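Local coordinates for protein tRNA (cytosine(38)-C(5))-methyltransferase (Schizosaccharomyces pombe, PDB 6FDF) that methylates carbon 5 of cytosine 38 in the anticodon loop of tRNA(Asp), taking the methyl group from S-adenosyl-L-methionine, at residues A[27-32]-A[320-325]; A[147-152]-A[179-184]; A[157-162]-A[185-190]; A[163-168]-A[236-241]. One frame throughout, in Å; residues are numbered along the deposited sequence. Where two conformers were deposited one is given.

In the fold
The end of helix 22-29 and the turn after it, 27-32, meet helix 318-328 near the C terminus in interaction 1; nearly the whole chain lies in the loop this closes, so the other three contacts nest inside it. Strand 148-155, at one edge of the main sheet, opens interaction 2, which closes on 179-184. Before that the chain passes 157-162, which closes on 185-190, directly after 179-184 in sequence, and 163-168, which closes on 236-241 in the loop between strands 231-232 and 256-258; interactions 2, 3 and 4 thus all cross one another. Helix 318-328 touches interactions 2 and 3 through L324 and Y323, and interactions 3 and 4 touch through P157 and N158.

Interaction 1. Residues A[27-32]-A[320-325]; sequences LNLANI and VVSYLI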
loop_
_atom_site.group_PDB
_atom_site.type_symbol
_atom_site.label_atom_id
_atom_site.label_comp_id
_atom_site.label_asym_id
_atom_site.label_seq_id
_atom_site.Cartn_x
_atom_site.Cartn_y
_atom_site.Cartn_z
ATOM N N LEU A 27 9.313 -6.152 -5.029
ATOM C CA LEU A 27 10.631 -6.402 -5.603
ATOM C C LEU A 27 10.806 -7.875 -5.946
ATOM O O LEU A 27 11.400 -8.217 -6.976
ATOM C CB LEU A 27 11.724 -5.942 -4.632
ATOM C CG LEU A 27 11.927 -4.426 -4.539
ATOM C CD1 LEU A 27 12.645 -4.077 -3.242
ATOM C CD2 LEU A 27 12.716 -3.905 -5.735
ATOM N N ASN A 28 10.291 -8.765 -5.091
ATOM C CA ASN A 28 10.365 -10.197 -5.368
ATOM C C ASN A 28 9.613 -10.536 -6.648
ATOM O O ASN A 28 10.104 -11.300 -7.485
ATOM C CB ASN A 28 9.790 -11.000 -4.199
ATOM C CG ASN A 28 10.641 -10.917 -2.940
ATOM O OD1 ASN A 28 11.796 -10.486 -2.972
ATOM N ND2 ASN A 28 10.065 -11.338 -1.819
ATOM N N LEU A 29 8.402 -9.989 -6.798
ATOM C CA LEU A 29 7.595 -10.243 -7.989
ATOM C C LEU A 29 8.276 -9.728 -9.246
ATOM O O LEU A 29 8.182 -10.350 -10.312
ATOM C CB LEU A 29 6.231 -9.572 -7.839
ATOM C CG LEU A 29 5.020 -10.362 -7.366
ATOM C CD1 LEU A 29 3.824 -9.428 -7.319
ATOM C CD2 LEU A 29 4.743 -11.539 -8.275
ATOM N N ALA A 30 8.953 -8.586 -9.151
ATOM C CA ALA A 30 9.609 -8.005 -10.313
ATOM C C ALA A 30 10.900 -8.720 -10.668
ATOM O O ALA A 30 11.555 -8.337 -11.646
ATOM C CB ALA A 30 9.882 -6.519 -10.069
ATOM N N ASN A 31 11.272 -9.750 -9.906
ATOM C CA ASN A 31 12.504 -10.502 -10.129
ATOM C C ASN A 31 13.720 -9.586 -10.129
ATOM O O ASN A 31 14.650 -9.754 -10.920
ATOM C CB ASN A 31 12.421 -11.330 -11.412
ATOM C CG ASN A 31 11.338 -12.363 -11.332
ATOM O OD1 ASN A 31 10.470 -12.460 -12.201
ATOM N ND2 ASN A 31 11.350 -13.118 -10.243
ATOM N N ILE A 32 13.710 -8.614 -9.221
ATOM C CA ILE A 32 14.842 -7.714 -9.033
ATOM C C ILE A 32 15.851 -8.427 -8.143
ATOM O O ILE A 32 15.503 -8.844 -7.028
ATOM C CB ILE A 32 14.404 -6.374 -8.416
ATOM C CG1 ILE A 32 13.294 -5.737 -9.253
ATOM C CG2 ILE A 32 15.585 -5.431 -8.282
ATOM C CD1 ILE A 32 13.613 -5.645 -10.739
ATOM N N VAL A 320 0.508 -3.809 -8.321
ATOM C CA VAL A 320 0.724 -2.532 -9.010
ATOM C C VAL A 320 2.164 -2.057 -8.842
ATOM O O VAL A 320 2.819 -1.651 -9.810
ATOM C CB VAL A 320 -0.280 -1.474 -8.518
ATOM C CG1 VAL A 320 -0.015 -0.134 -9.201
ATOM C CG2 VAL A 320 -1.722 -1.926 -8.806
ATOM N N VAL A 321 2.689 -2.119 -7.616
ATOM C CA VAL A 321 4.050 -1.636 -7.402
ATOM C C VAL A 321 5.079 -2.528 -8.091
ATOM O O VAL A 321 6.129 -2.039 -8.534
ATOM C CB VAL A 321 4.308 -1.494 -5.890
ATOM C CG1 VAL A 321 5.755 -1.128 -5.615
ATOM C CG2 VAL A 321 3.386 -0.425 -5.334
ATOM N N SER A 322 4.813 -3.837 -8.206
ATOM C CA SER A 322 5.742 -4.700 -8.936
ATOM C C SER A 322 5.901 -4.234 -10.382
ATOM O O SER A 322 7.008 -4.255 -10.936
ATOM C CB SER A 322 5.279 -6.161 -8.900
ATOM O OG SER A 322 4.179 -6.408 -9.770
ATOM N N TYR A 323 4.805 -3.793 -11.003
ATOM C CA TYR A 323 4.887 -3.258 -12.358
ATOM C C TYR A 323 5.678 -1.953 -12.398
ATOM O O TYR A 323 6.493 -1.745 -13.305
ATOM C CB TYR A 323 3.486 -3.026 -12.924
ATOM C CG TYR A 323 2.583 -4.228 -13.000
ATOM C CD1 TYR A 323 3.080 -5.490 -13.291
ATOM C CD2 TYR A 323 1.219 -4.092 -12.788
ATOM C CE1 TYR A 323 2.230 -6.589 -13.375
ATOM C CE2 TYR A 323 0.369 -5.175 -12.860
ATOM C CZ TYR A 323 0.877 -6.421 -13.150
ATOM O OH TYR A 323 0.017 -7.495 -13.222
ATOM N N LEU A 324 5.423 -1.046 -11.448
ATOM C CA LEU A 324 6.138 0.228 -11.436
ATOM C C LEU A 324 7.622 0.030 -11.160
ATOM O O LEU A 324 8.462 0.737 -11.728
ATOM C CB LEU A 324 5.527 1.165 -10.395
ATOM C CG LEU A 324 4.118 1.655 -10.732
ATOM C CD1 LEU A 324 3.437 2.156 -9.486
ATOM C CD2 LEU A 324 4.143 2.732 -11.816
ATOM N N ILE A 325 7.963 -0.920 -10.286
ATOM C CA ILE A 325 9.372 -1.213 -10.032
ATOM C C ILE A 325 10.050 -1.693 -11.308
ATOM O O ILE A 325 11.169 -1.275 -11.629
ATOM C CB ILE A 325 9.509 -2.237 -8.890
ATOM C CG1 ILE A 325 9.266 -1.556 -7.544
ATOM C CG2 ILE A 325 10.888 -2.897 -8.907
ATOM C CD1 ILE A 325 9.168 -2.529 -6.384
#
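The first helix of the methyltransferase's Rossmann-like domain, 22-29, packs here on helix 318-328 near the C terminus, and I325 is the residue that most of the contact gathers around. Its CG2 lies 3.7 Å from CG1 of I32 and 3.8 Å from CD2 of L27, with CB of A30 a little farther off. Its other branch, CD1, sits 3.8 Å from CG of L27. The two branches divide the work because of the first torsion: CG1 is anti to the carbonyl carbon (chi1 -76°) and carries CD1 to L27, while CG2 is anti to the backbone N and meets all three partners. L27 and I325 cross at about a right angle, methyl against methyl, although the CB of L27 starts out away from the helix.

The chain comes back to I325 at I32 because helix 22-29 ends in a Schellman motif. N31 takes up positive phi, and I32 N is bonded to L27 O at 3.2 Å, which folds I32 in beside the last turn. A26, one turn back from A30, touches I325 as well.

One turn earlier on the C-terminal helix the contact shrinks to S322. Its CB meets CB of L29 at 3.7 Å, and CD1 of L29 lies alongside the same CB and OG. The hydroxyl is turned back on its own helix, where it is hydrogen-bonded to the carbonyl of K319. CB of A30 rests 3.8 Å from S322 O, a carbonyl also engaged by the hydroxyl of S326.

Interaction 2. Residues A[147-152]-A[179-184]; sequences GYNLIE and GEWSID
I151, on the edge strand 148-155 of the Rossmann-like sheet, lies over the indole of W181, in the loop that follows the neighbouring strand 168-175. From CB of I151 two branches leave toward the ring. CG2, anti to the carbonyl carbon, comes down on the pyrrole end, 3.4 Å from NE1 of W181. CG1 sits between the backbone N and the carbonyl carbon (chi1 61°), and this lays it along the benzo side, 3.8 Å from CZ2 of W181. CD1 at the tip makes the CH-pi contact, 3.6 Å from the centroid of the W181 six-membered ring and 14° off its normal. The same methyl also passes beyond the ring to the backbone, 3.5 Å from I183 N. L172, the strand neighbour to which I151 is bonded through its backbone, touches the indole too.

While I151 covers a face, N149 works at the rim. NE1 of W181 donates to OD1 of N149 at 2.9 Å in an almost straight bond, N-H...O 173°. The acceptor lies in the indole plane, but the N-H comes from well above the plane of the amide. The amide is pinned at its other end, since its ND2 is bonded to the carbonyl of F177. A leucine in place of W181 would probably leave OD1 of N149 without its donor and take away the flat surface on which the I151 methyls rest.

Farther along, CG2 of I183 packs 3.8 Å from E152 O, and at the indole edge CZ2 of W181 points at the N149 carbonyl, 3.3 Å from O.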
loop_
_atom_site.group_PDB
_atom_site.type_symbol
_atom_site.label_atom_id
_atom_site.label_comp_id
_atom_site.label_asym_id
_atom_site.label_seq_id
_atom_site.Cartn_x
_atom_site.Cartn_y
_atom_site.Cartn_z
ATOM N N GLY A 147 18.841 16.791 -9.989
ATOM C CA GLY A 147 19.091 16.137 -11.258
ATOM C C GLY A 147 18.216 14.944 -11.567
ATOM O O GLY A 147 18.532 14.195 -12.500
ATOM N N TYR A 148 17.128 14.742 -10.827
ATOM C CA TYR A 148 16.238 13.619 -11.091
ATOM C C TYR A 148 15.226 13.945 -12.181
ATOM O O TYR A 148 14.745 15.075 -12.302
ATOM C CB TYR A 148 15.490 13.196 -9.825
ATOM C CG TYR A 148 16.370 12.527 -8.799
ATOM C CD1 TYR A 148 17.079 13.280 -7.865
ATOM C CD2 TYR A 148 16.515 11.141 -8.776
ATOM C CE1 TYR A 148 17.889 12.675 -6.933
ATOM C CE2 TYR A 148 17.329 10.524 -7.843
ATOM C CZ TYR A 148 18.012 11.303 -6.922
ATOM O OH TYR A 148 18.828 10.717 -5.984
ATOM N N ASN A 149 14.900 12.918 -12.966
ATOM C CA ASN A 149 13.778 12.921 -13.898
ATOM C C ASN A 149 12.615 12.235 -13.188
ATOM O O ASN A 149 12.681 11.033 -12.910
ATOM C CB ASN A 149 14.158 12.196 -15.190
ATOM C CG ASN A 149 13.113 12.335 -16.282
ATOM O OD1 ASN A 149 11.911 12.265 -16.020
ATOM N ND2 ASN A 149 13.569 12.507 -17.525
ATOM N N LEU A 150 11.584 13.004 -12.845
ATOM C CA LEU A 150 10.446 12.510 -12.076
ATOM C C LEU A 150 9.214 12.384 -12.965
ATOM O O LEU A 150 8.841 13.339 -13.656
ATOM C CB LEU A 150 10.139 13.437 -10.896
ATOM C CG LEU A 150 8.892 13.118 -10.061
ATOM C CD1 LEU A 150 9.084 11.858 -9.234
ATOM C CD2 LEU A 150 8.524 14.297 -9.161
ATOM N N ILE A 151 8.583 11.209 -12.944
ATOM C CA ILE A 151 7.251 11.041 -13.517
ATOM C C ILE A 151 6.304 10.630 -12.397
ATOM O O ILE A 151 6.721 10.044 -11.395
ATOM C CB ILE A 151 7.224 10.014 -14.668
ATOM C CG1 ILE A 151 7.668 8.634 -14.175
ATOM C CG2 ILE A 151 8.101 10.494 -15.816
ATOM C CD1 ILE A 151 7.396 7.521 -15.186
ATOM N N GLU A 152 5.028 10.980 -12.552
ATOM C CA GLU A 152 4.057 10.697 -11.504
ATOM C C GLU A 152 2.695 10.417 -12.119
ATOM O O GLU A 152 2.413 10.800 -13.258
ATOM C CB GLU A 152 3.974 11.839 -10.480
ATOM C CG GLU A 152 3.588 13.187 -11.052
ATOM C CD GLU A 152 3.679 14.293 -10.015
ATOM O OE1 GLU A 152 4.765 14.900 -9.883
ATOM O OE2 GLU A 152 2.665 14.553 -9.334
ATOM N N GLY A 179 16.139 10.495 -21.285
ATOM C CA GLY A 179 15.336 9.829 -22.289
ATOM C C GLY A 179 13.859 10.117 -22.132
ATOM O O GLY A 179 13.445 11.099 -21.512
ATOM N N GLU A 180 13.048 9.229 -22.701
ATOM C CA GLU A 180 11.602 9.388 -22.722
ATOM C C GLU A 180 10.960 8.233 -21.972
ATOM O O GLU A 180 11.297 7.068 -22.210
ATOM C CB GLU A 180 11.073 9.453 -24.159
ATOM C CG GLU A 180 11.578 10.650 -24.953
ATOM C CD GLU A 180 10.936 11.959 -24.524
ATOM O OE1 GLU A 180 9.790 11.927 -24.027
ATOM O OE2 GLU A 180 11.579 13.018 -24.691
ATOM N N TRP A 181 10.053 8.556 -21.056
ATOM C CA TRP A 181 9.274 7.541 -20.362
ATOM C C TRP A 181 7.992 8.181 -19.858
ATOM O O TRP A 181 7.859 9.406 -19.813
ATOM C CB TRP A 181 10.047 6.879 -19.207
ATOM C CG TRP A 181 10.496 7.778 -18.075
ATOM C CD1 TRP A 181 10.790 9.111 -18.133
ATOM C CD2 TRP A 181 10.712 7.381 -16.714
ATOM N NE1 TRP A 181 11.171 9.569 -16.890
ATOM C CE2 TRP A 181 11.131 8.525 -16.003
ATOM C CE3 TRP A 181 10.586 6.168 -16.027
ATOM C CZ2 TRP A 181 11.426 8.491 -14.639
ATOM C CZ3 TRP A 181 10.879 6.135 -14.678
ATOM C CH2 TRP A 181 11.295 7.290 -13.995
ATOM N N SER A 182 7.044 7.325 -19.495
ATOM C CA SER A 182 5.733 7.767 -19.055
ATOM C C SER A 182 5.189 6.741 -18.078
ATOM O O SER A 182 5.421 5.540 -18.239
ATOM C CB SER A 182 4.770 7.933 -20.239
ATOM O OG SER A 182 3.442 8.129 -19.786
ATOM N N ILE A 183 4.454 7.224 -17.077
ATOM C CA ILE A 183 3.823 6.328 -16.114
ATOM C C ILE A 183 2.900 5.341 -16.819
ATOM O O ILE A 183 2.716 4.209 -16.354
ATOM C CB ILE A 183 3.082 7.154 -15.040
ATOM C CG1 ILE A 183 2.765 6.291 -13.820
ATOM C CG2 ILE A 183 1.830 7.809 -15.610
ATOM C CD1 ILE A 183 3.863 6.302 -12.780
ATOM N N ASP A 184 2.337 5.731 -17.963
ATOM C CA ASP A 184 1.393 4.870 -18.661
ATOM C C ASP A 184 2.059 3.657 -19.295
ATOM O O ASP A 184 1.350 2.732 -19.709
ATOM C CB ASP A 184 0.651 5.675 -19.727
ATOM C CG ASP A 184 -0.238 6.748 -19.130
ATOM O OD1 ASP A 184 -0.888 6.478 -18.097
ATOM O OD2 ASP A 184 -0.292 7.859 -19.696
#

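Interaction 3. Residues A[157-162]-A[185-190]; sequences PNQFNI and DVFQFS
The rings of F160 and F187 lie nearly parallel, 10° between planes, but they are slid so far apart that they barely overlap, with centroids 4.7 Å apart. What covers one face of F160 is therefore the CE1 corner of F187, 3.5 Å from CZ of F160 and shifted toward the rim. Around the edge of F160, near its plane, come CG1 of V186, 3.8 Å from CZ of F160, and CB of S190, 3.5 Å from CD2 of F160. The edge of F187 faces the other segment's chain: Q159 O is 3.6 Å from CE1 of F187, and CB of Q159 lies in the ring plane. One face of F187 has CG1 of its neighbour V186 above the rim, so that methyl touches both rings.

F160 reaches this position with CG anti to the carbonyl carbon (chi1 -60°); its side chain and that of F187 run at about a right angle to each other, though their rings are nearly parallel. Y323 of helix 318-328 meets the F160 ring. A serine in place of F160 would probably open a gap between V186, S190 and Y323 and leave the F187 ring without its aromatic partner.

Polar atoms join the segments through one water, which donates to Q159 O at 2.7 Å and is also hydrogen-bonded to S190 OG. Within 157-162, the carbonyl of P157 takes two backbone bonds, from F160 N and I162 N.

Here the turn after edge strand 148-155 meets the short 3-10 turn after strand 168-175, two connections of the Rossmann-like methyltransferase domain closing over helix 318-328.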
loop_
_atom_site.group_PDB
_atom_site.type_symbol
_atom_site.label_atom_id
_atom_site.label_comp_id
_atom_site.label_asym_id
_atom_site.label_seq_id
_atom_site.Cartn_x
_atom_site.Cartn_y
_atom_site.Cartn_z
ATOM N N PRO A 157 -5.717 -0.517 -8.487
ATOM C CA PRO A 157 -5.635 -1.924 -8.914
ATOM C C PRO A 157 -6.712 -2.312 -9.915
ATOM O O PRO A 157 -6.491 -3.208 -10.740
ATOM C CB PRO A 157 -5.763 -2.699 -7.593
ATOM C CG PRO A 157 -5.287 -1.735 -6.547
ATOM C CD PRO A 157 -5.743 -0.385 -7.016
ATOM N N ASN A 158 -7.878 -1.667 -9.877
ATOM C CA ASN A 158 -8.912 -2.066 -10.825
ATOM C C ASN A 158 -8.623 -1.594 -12.247
ATOM O O ASN A 158 -9.446 -1.832 -13.137
ATOM C CB ASN A 158 -10.292 -1.584 -10.356
ATOM C CG ASN A 158 -10.369 -0.080 -10.152
ATOM O OD1 ASN A 158 -9.657 0.695 -10.794
ATOM N ND2 ASN A 158 -11.262 0.342 -9.261
ATOM N N GLN A 159 -7.475 -0.957 -12.484
ATOM C CA GLN A 159 -6.972 -0.733 -13.833
ATOM C C GLN A 159 -6.110 -1.886 -14.320
ATOM O O GLN A 159 -5.666 -1.873 -15.474
ATOM C CB GLN A 159 -6.153 0.559 -13.886
ATOM C CG GLN A 159 -6.915 1.806 -13.514
ATOM C CD GLN A 159 -6.025 3.030 -13.530
ATOM O OE1 GLN A 159 -5.170 3.195 -12.662
ATOM N NE2 GLN A 159 -6.203 3.883 -14.532
ATOM N N PHE A 160 -5.853 -2.867 -13.457
ATOM C CA PHE A 160 -4.968 -3.984 -13.749
ATOM C C PHE A 160 -5.698 -5.301 -13.508
ATOM O O PHE A 160 -5.073 -6.313 -13.181
ATOM C CB PHE A 160 -3.700 -3.909 -12.897
ATOM C CG PHE A 160 -2.881 -2.659 -13.120
ATOM C CD1 PHE A 160 -3.166 -1.494 -12.418
ATOM C CD2 PHE A 160 -1.825 -2.651 -14.018
ATOM C CE1 PHE A 160 -2.415 -0.343 -12.609
ATOM C CE2 PHE A 160 -1.067 -1.501 -14.217
ATOM C CZ PHE A 160 -1.364 -0.347 -13.513
ATOM N N ASN A 161 -7.025 -5.301 -13.677
ATOM C CA ASN A 161 -7.847 -6.507 -13.534
ATOM C C ASN A 161 -7.747 -7.079 -12.130
ATOM O O ASN A 161 -7.618 -8.290 -11.938
ATOM C CB ASN A 161 -7.467 -7.571 -14.543
ATOM C CG ASN A 161 -8.474 -8.707 -14.633
ATOM O OD1 ASN A 161 -9.650 -8.544 -14.313
ATOM N ND2 ASN A 161 -8.010 -9.869 -15.090
ATOM N N ILE A 162 -7.789 -6.201 -11.141
ATOM C CA ILE A 162 -7.812 -6.597 -9.744
ATOM C C ILE A 162 -9.081 -5.981 -9.168
ATOM O O ILE A 162 -9.281 -4.769 -9.276
ATOM C CB ILE A 162 -6.567 -6.116 -8.982
ATOM C CG1 ILE A 162 -5.303 -6.709 -9.611
ATOM C CG2 ILE A 162 -6.674 -6.471 -7.505
ATOM C CD1 ILE A 162 -4.029 -5.956 -9.248
ATOM N N ASP A 185 3.394 3.639 -19.390
ATOM C CA ASP A 185 4.081 2.465 -19.914
ATOM C C ASP A 185 3.854 1.247 -19.031
ATOM O O ASP A 185 4.022 0.113 -19.492
ATOM C CB ASP A 185 5.577 2.751 -20.057
ATOM C CG ASP A 185 5.855 3.980 -20.906
ATOM O OD1 ASP A 185 5.100 4.211 -21.872
ATOM O OD2 ASP A 185 6.822 4.713 -20.605
ATOM N N VAL A 186 3.444 1.469 -17.781
ATOM C CA VAL A 186 3.241 0.391 -16.829
ATOM C C VAL A 186 2.161 -0.574 -17.295
ATOM O O VAL A 186 2.142 -1.731 -16.866
ATOM C CB VAL A 186 2.907 0.997 -15.447
ATOM C CG1 VAL A 186 1.451 1.444 -15.369
ATOM C CG2 VAL A 186 3.243 0.037 -14.344
ATOM N N PHE A 187 1.254 -0.130 -18.170
ATOM C CA PHE A 187 0.185 -1.012 -18.621
ATOM C C PHE A 187 0.676 -2.054 -19.615
ATOM O O PHE A 187 0.009 -3.076 -19.798
ATOM C CB PHE A 187 -0.964 -0.172 -19.196
ATOM C CG PHE A 187 -1.693 0.599 -18.140
ATOM C CD1 PHE A 187 -2.577 -0.045 -17.288
ATOM C CD2 PHE A 187 -1.427 1.940 -17.931
ATOM C CE1 PHE A 187 -3.222 0.649 -16.280
ATOM C CE2 PHE A 187 -2.056 2.633 -16.909
ATOM C CZ PHE A 187 -2.964 1.991 -16.094
ATOM N N GLN A 188 1.834 -1.833 -20.241
ATOM C CA GLN A 188 2.446 -2.849 -21.087
ATOM C C GLN A 188 2.896 -4.063 -20.287
ATOM O O GLN A 188 3.214 -5.097 -20.885
ATOM C CB GLN A 188 3.633 -2.265 -21.855
ATOM C CG GLN A 188 3.253 -1.167 -22.835
ATOM C CD GLN A 188 4.447 -0.352 -23.294
ATOM O OE1 GLN A 188 5.549 -0.879 -23.454
ATOM N NE2 GLN A 188 4.235 0.942 -23.505
ATOM N N PHE A 189 2.895 -3.966 -18.956
ATOM C CA PHE A 189 3.245 -5.072 -18.076
ATOM C C PHE A 189 2.039 -5.839 -17.580
ATOM O O PHE A 189 2.188 -6.997 -17.177
ATOM C CB PHE A 189 4.008 -4.588 -16.841
ATOM C CG PHE A 189 5.335 -3.993 -17.143
ATOM C CD1 PHE A 189 6.339 -4.767 -17.700
ATOM C CD2 PHE A 189 5.602 -2.674 -16.831
ATOM C CE1 PHE A 189 7.578 -4.224 -17.969
ATOM C CE2 PHE A 189 6.840 -2.125 -17.094
ATOM C CZ PHE A 189 7.831 -2.901 -17.661
ATOM N N SER A 190 0.856 -5.245 -17.599
ATOM C CA SER A 190 -0.295 -5.950 -17.070
ATOM C C SER A 190 -0.771 -6.890 -18.165
ATOM O O SER A 190 -1.342 -6.454 -19.171
ATOM C CB SER A 190 -1.390 -4.977 -16.640
ATOM O OG SER A 190 -1.934 -4.278 -17.746
HETATM O O HOH W 1 -4.682 -3.328 -17.526
#

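Interaction 4. Residues A[163-168]-A[236-241]; sequences PNSRSR and SSSCCC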
loop_
_atom_site.group_PDB
_atom_site.type_symbol
_atom_site.label_atom_id
_atom_site.label_comp_id
_atom_site.label_asym_id
_atom_site.label_seq_id
_atom_site.Cartn_x
_atom_site.Cartn_y
_atom_site.Cartn_z
ATOM N N PRO A 163 -9.974 -6.768 -8.576
ATOM C CA PRO A 163 -11.295 -6.252 -8.173
ATOM C C PRO A 163 -11.259 -5.519 -6.836
ATOM O O PRO A 163 -11.953 -5.871 -5.879
ATOM C CB PRO A 163 -12.139 -7.532 -8.121
ATOM C CG PRO A 163 -11.160 -8.587 -7.704
ATOM C CD PRO A 163 -9.871 -8.228 -8.403
ATOM N N ASN A 164 -10.432 -4.483 -6.761
ATOM C CA ASN A 164 -10.390 -3.657 -5.564
ATOM C C ASN A 164 -10.011 -2.239 -5.961
ATOM O O ASN A 164 -9.124 -2.033 -6.792
ATOM C CB ASN A 164 -9.399 -4.221 -4.534
ATOM C CG ASN A 164 -9.325 -3.382 -3.263
ATOM O OD1 ASN A 164 -8.249 -2.917 -2.875
ATOM N ND2 ASN A 164 -10.470 -3.175 -2.617
ATOM N N SER A 165 -10.691 -1.272 -5.356
ATOM C CA SER A 165 -10.355 0.132 -5.520
ATOM C C SER A 165 -9.300 0.514 -4.495
ATOM O O SER A 165 -9.469 0.262 -3.299
ATOM C CB SER A 165 -11.595 1.009 -5.354
ATOM O OG SER A 165 -12.609 0.616 -6.252
ATOM N N ARG A 166 -8.210 1.111 -4.968
ATOM C CA ARG A 166 -7.204 1.652 -4.063
ATOM C C ARG A 166 -6.358 2.664 -4.823
ATOM O O ARG A 166 -5.189 2.407 -5.131
ATOM C CB ARG A 166 -6.351 0.523 -3.471
ATOM C CG ARG A 166 -5.506 0.912 -2.249
ATOM C CD ARG A 166 -4.835 -0.316 -1.635
ATOM N NE ARG A 166 -4.132 0.005 -0.389
ATOM C CZ ARG A 166 -4.741 0.184 0.781
ATOM N NH1 ARG A 166 -6.061 0.061 0.867
ATOM N NH2 ARG A 166 -4.034 0.481 1.867
ATOM N N SER A 167 -6.956 3.804 -5.161
ATOM C CA SER A 167 -6.255 4.809 -5.949
ATOM C C SER A 167 -5.127 5.404 -5.125
ATOM O O SER A 167 -5.326 5.812 -3.975
ATOM C CB SER A 167 -7.216 5.903 -6.415
ATOM O OG SER A 167 -8.183 5.371 -7.303
ATOM N N ARG A 168 -3.934 5.434 -5.709
ATOM C CA ARG A 168 -2.754 5.951 -5.033
ATOM C C ARG A 168 -1.931 6.767 -6.012
ATOM O O ARG A 168 -1.929 6.501 -7.216
ATOM C CB ARG A 168 -1.894 4.818 -4.462
ATOM C CG ARG A 168 -2.580 4.025 -3.364
ATOM C CD ARG A 168 -2.780 4.930 -2.158
ATOM N NE ARG A 168 -3.185 4.208 -0.957
ATOM C CZ ARG A 168 -4.434 4.140 -0.503
ATOM N NH1 ARG A 168 -4.691 3.476 0.620
ATOM N NH2 ARG A 168 -5.420 4.735 -1.163
ATOM N N SER A 236 -18.893 -10.174 -7.894
ATOM C CA SER A 236 -18.598 -8.765 -8.117
ATOM C C SER A 236 -17.209 -8.587 -8.719
ATOM O O SER A 236 -16.273 -9.332 -8.419
ATOM C CB SER A 236 -18.695 -7.981 -6.806
ATOM O OG SER A 236 -20.013 -8.043 -6.286
ATOM N N SER A 237 -17.072 -7.557 -9.552
ATOM C CA SER A 237 -15.802 -7.237 -10.186
ATOM C C SER A 237 -15.051 -6.114 -9.482
ATOM O O SER A 237 -14.008 -5.678 -9.979
ATOM C CB SER A 237 -16.025 -6.877 -11.659
ATOM O OG SER A 237 -16.905 -5.778 -11.782
ATOM N N SER A 238 -15.546 -5.633 -8.345
ATOM C CA SER A 238 -14.773 -4.680 -7.558
ATOM C C SER A 238 -15.282 -4.677 -6.124
ATOM O O SER A 238 -16.324 -5.259 -5.805
ATOM C CB SER A 238 -14.829 -3.265 -8.149
ATOM O OG SER A 238 -13.818 -2.444 -7.573
ATOM N N CYS A 239 -14.528 -3.995 -5.269
ATOM C CA CYS A 239 -14.941 -3.708 -3.904
ATOM C C CYS A 239 -14.213 -2.444 -3.470
ATOM O O CYS A 239 -13.281 -1.981 -4.132
ATOM C CB CYS A 239 -14.656 -4.883 -2.953
ATOM S SG CYS A 239 -12.920 -5.376 -2.748
ATOM N N CYS A 240 -14.652 -1.889 -2.347
ATOM C CA CYS A 240 -14.204 -0.560 -1.964
ATOM C C CYS A 240 -12.846 -0.605 -1.270
ATOM O O CYS A 240 -12.314 -1.660 -0.912
ATOM C CB CYS A 240 -15.247 0.118 -1.079
ATOM S SG CYS A 240 -16.728 0.637 -1.999
ATOM N N CYS A 241 -12.280 0.581 -1.089
ATOM C CA CYS A 241 -10.951 0.696 -0.513
ATOM C C CYS A 241 -10.961 0.276 0.954
ATOM O O CYS A 241 -11.819 0.712 1.727
ATOM C CB CYS A 241 -10.463 2.131 -0.670
ATOM S SG CYS A 241 -8.797 2.396 -0.122
#
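N164 and C239 face each other, the amide reaching across to 236-241. CG of N164 is anti to its own N (chi1 180°), which carries ND2 outward to the second segment although CB sets off away from it. There ND2 makes two weak hydrogen bonds, to C240 O at 2.9 Å and to C239 SG at 3.3 Å. The firm bond is backbone to backbone: S165 N meets C239 O at 3.0 Å, nearly along the C=O axis. Beyond it, C241 CA lies 3.2 Å from S165 O in a C-H...O contact. The loop leading into strand 168-175 of the main sheet is thereby joined to the one between strands 231-232 and 256-258 of the small three-stranded sheet.

NH1 of R168 stands over the centre of the R166 guanidinium, and CG of R166 over that of R168, the two planes tilted. SG of C241 approaches both obliquely, 3.7 Å from NH1 of R166. R168 NH2 is bonded to S167 O at 3.0 Å, and its NE has a long, weak ion pair with E125. The predicted catalytic C85 is about 11 Å from R168 between side chains. Two guanidinium groups probably give the C241 thiol a positive surrounding, tempered by the carbonyls of G313, S315 and F242 bonded to R166.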